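Local structure of agarase (Pseudoalteromonas fuliginea, 6XJ9) at residues I666-L678 and G682-Y696. The protein is an agarase of a marine bacterium, a GH50 glycoside hydrolase that probably cleaves the beta-1,4 linkages of agarose. Sequence-based numbering, arbitrary orientation.
Sequences IGEFHVGSSDSGL and GLIHAANQQDRANMY
Arg692 reaches out of helix 689-704 to the backbone of Val671: with CG anti to the backbone N (chi1 -170°) and the chain extended, NE lies 2.7 Å from Val671 O, which sits at the guanidinium edge. NH1 of the same group donates to Gln689 OE1 in the carbonyl plane, on a lone pair, while NH2 bonds Gly735 O, so its rotation is fixed. Gln689, bent at chi2 (-55°), turns its NE2 to Asp675 OD2 at 3.1 Å; Asp675 OD1 takes Gln689 N at 2.9 Å, both on the syn side, joining the 3-10 turn to the helix start. Asn688 OD1 caps that start through Asp691 N. Gly672 and His685 form a single parallel bridge, Gly672 N giving to Ile684 O and Gly672 O taking Ala686 N, and beside it Ser673 OG donates to Ala686 O from above the carbonyl plane. His670 NE2 accepts Leu683 N in a nearly straight bond of 2.9 Å. Val671 CG1 packs on Ala686 CB (3.8 Å) and Met695 CE. A methionine in place of Arg692 would probably leave Val671 O and Gln689 OE1 without their donors and Gln689 freer to turn. The loop after strand 664-666 is thus fastened to the following helix largely by buried polar bonds, many to backbone atoms.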
loop_
_atom_site.group_PDB
_atom_site.type_symbol
_atom_site.label_atom_id
_atom_site.label_comp_id
_atom_site.label_asym_id
_atom_site.label_seq_id
_atom_site.Cartn_x
_atom_site.Cartn_y
_atom_site.Cartn_z
ATOM N N ILE A 666 -9.108 16.474 18.232
ATOM C CA ILE A 666 -9.039 16.938 16.851
ATOM C C ILE A 666 -10.371 16.616 16.171
ATOM O O ILE A 666 -10.787 15.452 16.119
ATOM C CB ILE A 666 -7.829 16.348 16.083
ATOM C CG1 ILE A 666 -6.490 16.893 16.585
ATOM C CG2 ILE A 666 -7.970 16.597 14.591
ATOM C CD1 ILE A 666 -6.254 18.363 16.259
ATOM N N GLY A 667 -11.033 17.660 15.668
ATOM C CA GLY A 667 -12.341 17.534 15.036
ATOM C C GLY A 667 -12.276 16.996 13.610
ATOM O O GLY A 667 -13.187 16.287 13.180
ATOM N N GLU A 668 -11.217 17.379 12.885
ATOM C CA GLU A 668 -11.048 17.055 11.477
ATOM C C GLU A 668 -9.561 17.063 11.132
ATOM O O GLU A 668 -8.804 17.867 11.667
ATOM C CB GLU A 668 -11.720 18.064 10.537
ATOM C CG GLU A 668 -13.154 18.410 10.875
ATOM C CD GLU A 668 -13.761 19.598 10.143
ATOM O OE1 GLU A 668 -13.197 20.043 9.128
ATOM O OE2 GLU A 668 -14.807 20.079 10.593
ATOM N N PHE A 669 -9.187 16.136 10.246
ATOM C CA PHE A 669 -7.903 16.067 9.571
ATOM C C PHE A 669 -8.080 15.112 8.393
ATOM O O PHE A 669 -9.008 14.304 8.396
ATOM C CB PHE A 669 -6.801 15.565 10.514
ATOM C CG PHE A 669 -6.770 14.075 10.741
ATOM C CD1 PHE A 669 -7.636 13.474 11.645
ATOM C CD2 PHE A 669 -5.886 13.264 10.045
ATOM C CE1 PHE A 669 -7.611 12.106 11.866
ATOM C CE2 PHE A 669 -5.873 11.890 10.249
ATOM C CZ PHE A 669 -6.727 11.306 11.167
ATOM N N HIS A 670 -7.223 15.236 7.373
ATOM C CA HIS A 670 -7.304 14.327 6.243
ATOM C C HIS A 670 -6.012 14.365 5.446
ATOM O O HIS A 670 -5.237 15.311 5.525
ATOM C CB HIS A 670 -8.512 14.619 5.331
ATOM C CG HIS A 670 -8.161 15.392 4.106
ATOM N ND1 HIS A 670 -7.920 14.771 2.874
ATOM C CD2 HIS A 670 -8.024 16.721 3.905
ATOM C CE1 HIS A 670 -7.637 15.693 1.976
ATOM N NE2 HIS A 670 -7.710 16.910 2.586
ATOM N N VAL A 671 -5.805 13.285 4.693
ATOM C CA VAL A 671 -4.753 13.200 3.703
ATOM C C VAL A 671 -5.405 12.631 2.449
ATOM O O VAL A 671 -6.265 11.761 2.539
ATOM C CB VAL A 671 -3.595 12.298 4.168
ATOM C CG1 VAL A 671 -2.398 12.394 3.231
ATOM C CG2 VAL A 671 -3.173 12.552 5.611
ATOM N N GLY A 672 -4.984 13.141 1.289
ATOM C CA GLY A 672 -5.556 12.740 0.014
ATOM C C GLY A 672 -4.441 12.461 -0.987
ATOM O O GLY A 672 -3.296 12.837 -0.734
ATOM N N SER A 673 -4.783 11.774 -2.083
ATOM C CA SER A 673 -3.844 11.520 -3.168
ATOM C C SER A 673 -4.555 11.484 -4.517
ATOM O O SER A 673 -5.722 11.100 -4.607
ATOM C CB SER A 673 -3.075 10.262 -2.962
ATOM O OG SER A 673 -1.970 10.256 -3.863
ATOM N N SER A 674 -3.811 11.831 -5.575
ATOM C CA SER A 674 -4.380 11.944 -6.909
ATOM C C SER A 674 -4.637 10.574 -7.544
ATOM O O SER A 674 -5.396 10.468 -8.505
ATOM C CB SER A 674 -3.499 12.797 -7.769
ATOM O OG SER A 674 -3.549 14.136 -7.309
ATOM N N ASP A 675 -4.035 9.518 -6.991
ATOM C CA ASP A 675 -4.188 8.175 -7.540
ATOM C C ASP A 675 -5.585 7.613 -7.242
ATOM O O ASP A 675 -5.936 6.528 -7.701
ATOM C CB ASP A 675 -3.061 7.266 -7.043
ATOM C CG ASP A 675 -3.221 6.804 -5.599
ATOM O OD1 ASP A 675 -2.670 5.738 -5.265
ATOM O OD2 ASP A 675 -3.895 7.508 -4.822
ATOM N N SER A 676 -6.389 8.357 -6.474
ATOM C CA SER A 676 -7.787 8.019 -6.243
ATOM C C SER A 676 -8.629 8.275 -7.494
ATOM O O SER A 676 -9.777 7.826 -7.590
ATOM C CB SER A 676 -8.328 8.805 -5.076
ATOM O OG SER A 676 -8.365 10.189 -5.397
ATOM N N GLY A 677 -8.071 9.032 -8.445
ATOM C CA GLY A 677 -8.798 9.389 -9.653
ATOM C C GLY A 677 -9.637 10.648 -9.469
ATOM O O GLY A 677 -10.421 11.003 -10.348
ATOM N N LEU A 678 -9.487 11.313 -8.312
ATOM C CA LEU A 678 -10.096 12.616 -8.109
ATOM C C LEU A 678 -9.118 13.698 -8.556
ATOM O O LEU A 678 -7.911 13.472 -8.595
ATOM C CB LEU A 678 -10.488 12.804 -6.638
ATOM C CG LEU A 678 -11.585 11.868 -6.112
ATOM C CD1 LEU A 678 -12.141 12.388 -4.798
ATOM C CD2 LEU A 678 -12.714 11.721 -7.123
ATOM N N GLY A 682 -6.738 17.319 -2.002
ATOM C CA GLY A 682 -7.249 17.943 -0.790
ATOM C C GLY A 682 -6.250 18.929 -0.189
ATOM O O GLY A 682 -5.562 19.645 -0.913
ATOM N N LEU A 683 -6.176 18.954 1.146
ATOM C CA LEU A 683 -5.390 19.972 1.823
ATOM C C LEU A 683 -3.989 19.444 2.100
ATOM O O LEU A 683 -3.023 20.182 1.953
ATOM C CB LEU A 683 -6.110 20.406 3.108
ATOM C CG LEU A 683 -7.311 21.319 2.889
ATOM C CD1 LEU A 683 -8.151 21.431 4.147
ATOM C CD2 LEU A 683 -6.851 22.696 2.436
ATOM N N ILE A 684 -3.905 18.172 2.502
ATOM C CA ILE A 684 -2.651 17.489 2.784
ATOM C C ILE A 684 -2.490 16.353 1.763
ATOM O O ILE A 684 -3.377 15.516 1.612
ATOM C CB ILE A 684 -2.630 17.009 4.257
ATOM C CG1 ILE A 684 -2.841 18.167 5.245
ATOM C CG2 ILE A 684 -1.364 16.223 4.575
ATOM C CD1 ILE A 684 -1.737 19.229 5.232
ATOM N N HIS A 685 -1.357 16.339 1.050
ATOM C CA HIS A 685 -1.192 15.510 -0.140
ATOM C C HIS A 685 -0.202 14.377 0.098
ATOM O O HIS A 685 0.901 14.618 0.599
ATOM C CB HIS A 685 -0.615 16.341 -1.306
ATOM C CG HIS A 685 -1.452 17.492 -1.750
ATOM N ND1 HIS A 685 -1.124 18.252 -2.869
ATOM C CD2 HIS A 685 -2.579 18.031 -1.246
ATOM C CE1 HIS A 685 -2.001 19.217 -3.016
ATOM N NE2 HIS A 685 -2.914 19.093 -2.042
ATOM N N ALA A 686 -0.568 13.168 -0.368
ATOM C CA ALA A 686 0.320 12.011 -0.342
ATOM C C ALA A 686 0.691 11.578 -1.761
ATOM O O ALA A 686 0.049 11.968 -2.731
ATOM C CB ALA A 686 -0.326 10.855 0.402
ATOM N N ALA A 687 1.702 10.714 -1.859
ATOM C CA ALA A 687 2.211 10.254 -3.144
ATOM C C ALA A 687 1.249 9.281 -3.830
ATOM O O ALA A 687 1.218 9.208 -5.056
ATOM C CB ALA A 687 3.566 9.627 -2.944
ATOM N N ASN A 688 0.485 8.536 -3.024
ATOM C CA ASN A 688 -0.404 7.476 -3.482
ATOM C C ASN A 688 -1.177 6.959 -2.265
ATOM O O ASN A 688 -1.001 7.468 -1.156
ATOM C CB ASN A 688 0.381 6.358 -4.184
ATOM C CG ASN A 688 1.513 5.802 -3.346
ATOM O OD1 ASN A 688 1.336 5.535 -2.167
ATOM N ND2 ASN A 688 2.673 5.586 -3.950
ATOM N N GLN A 689 -2.020 5.942 -2.468
ATOM C CA GLN A 689 -2.893 5.456 -1.409
ATOM C C GLN A 689 -2.069 4.906 -0.248
ATOM O O GLN A 689 -2.471 5.082 0.900
ATOM C CB GLN A 689 -3.928 4.448 -1.926
ATOM C CG GLN A 689 -5.087 5.100 -2.672
ATOM C CD GLN A 689 -5.781 6.164 -1.845
ATOM O OE1 GLN A 689 -6.255 5.922 -0.734
ATOM N NE2 GLN A 689 -5.905 7.352 -2.416
ATOM N N GLN A 690 -0.937 4.244 -0.552
ATOM C CA GLN A 690 -0.091 3.617 0.463
ATOM C C GLN A 690 0.584 4.681 1.321
ATOM O O GLN A 690 0.692 4.539 2.532
ATOM C CB GLN A 690 1.016 2.745 -0.148
ATOM C CG GLN A 690 0.598 1.312 -0.438
ATOM N N ASP A 691 1.064 5.737 0.670
ATOM C CA ASP A 691 1.679 6.860 1.362
ATOM C C ASP A 691 0.621 7.567 2.206
ATOM O O ASP A 691 0.901 8.000 3.327
ATOM C CB ASP A 691 2.314 7.819 0.357
ATOM C CG ASP A 691 3.179 8.879 1.007
ATOM O OD1 ASP A 691 3.942 8.541 1.956
ATOM O OD2 ASP A 691 3.106 10.021 0.548
ATOM N N ARG A 692 -0.590 7.652 1.645
ATOM C CA ARG A 692 -1.733 8.289 2.275
ATOM C C ARG A 692 -2.016 7.604 3.609
ATOM O O ARG A 692 -2.192 8.279 4.625
ATOM C CB ARG A 692 -2.943 8.224 1.337
ATOM C CG ARG A 692 -4.133 9.064 1.778
ATOM C CD ARG A 692 -5.353 8.641 0.975
ATOM N NE ARG A 692 -6.542 9.418 1.280
ATOM C CZ ARG A 692 -7.783 8.980 1.145
ATOM N NH1 ARG A 692 -8.014 7.757 0.686
ATOM N NH2 ARG A 692 -8.792 9.782 1.450
ATOM N N ALA A 693 -2.015 6.264 3.592
ATOM C CA ALA A 693 -2.225 5.460 4.791
ATOM C C ALA A 693 -1.097 5.668 5.795
ATOM O O ALA A 693 -1.346 5.713 7.002
ATOM C CB ALA A 693 -2.379 3.998 4.436
ATOM N N ASN A 694 0.140 5.744 5.294
ATOM C CA ASN A 694 1.295 5.897 6.163
ATOM C C ASN A 694 1.254 7.263 6.834
ATOM O O ASN A 694 1.658 7.398 7.975
ATOM C CB ASN A 694 2.625 5.732 5.422
ATOM C CG ASN A 694 2.850 4.304 4.967
ATOM O OD1 ASN A 694 2.145 3.391 5.394
ATOM N ND2 ASN A 694 3.853 4.100 4.136
ATOM N N MET A 695 0.744 8.270 6.124
ATOM C CA MET A 695 0.740 9.617 6.664
ATOM C C MET A 695 -0.383 9.726 7.696
ATOM O O MET A 695 -0.238 10.399 8.711
ATOM C CB MET A 695 0.567 10.643 5.545
ATOM C CG MET A 695 1.864 10.863 4.755
ATOM S SD MET A 695 1.587 12.021 3.373
ATOM C CE MET A 695 1.252 13.519 4.294
ATOM N N TYR A 696 -1.497 9.053 7.413
ATOM C CA TYR A 696 -2.557 8.848 8.385
ATOM C C TYR A 696 -1.977 8.301 9.689
ATOM O O TYR A 696 -2.250 8.829 10.766
ATOM C CB TYR A 696 -3.552 7.821 7.840
ATOM C CG TYR A 696 -4.629 7.429 8.817
ATOM C CD1 TYR A 696 -5.746 8.229 8.976
ATOM C CD2 TYR A 696 -4.541 6.265 9.573
ATOM C CE1 TYR A 696 -6.761 7.890 9.858
ATOM C CE2 TYR A 696 -5.557 5.909 10.454
ATOM C CZ TYR A 696 -6.662 6.732 10.603
ATOM O OH TYR A 696 -7.669 6.429 11.477
#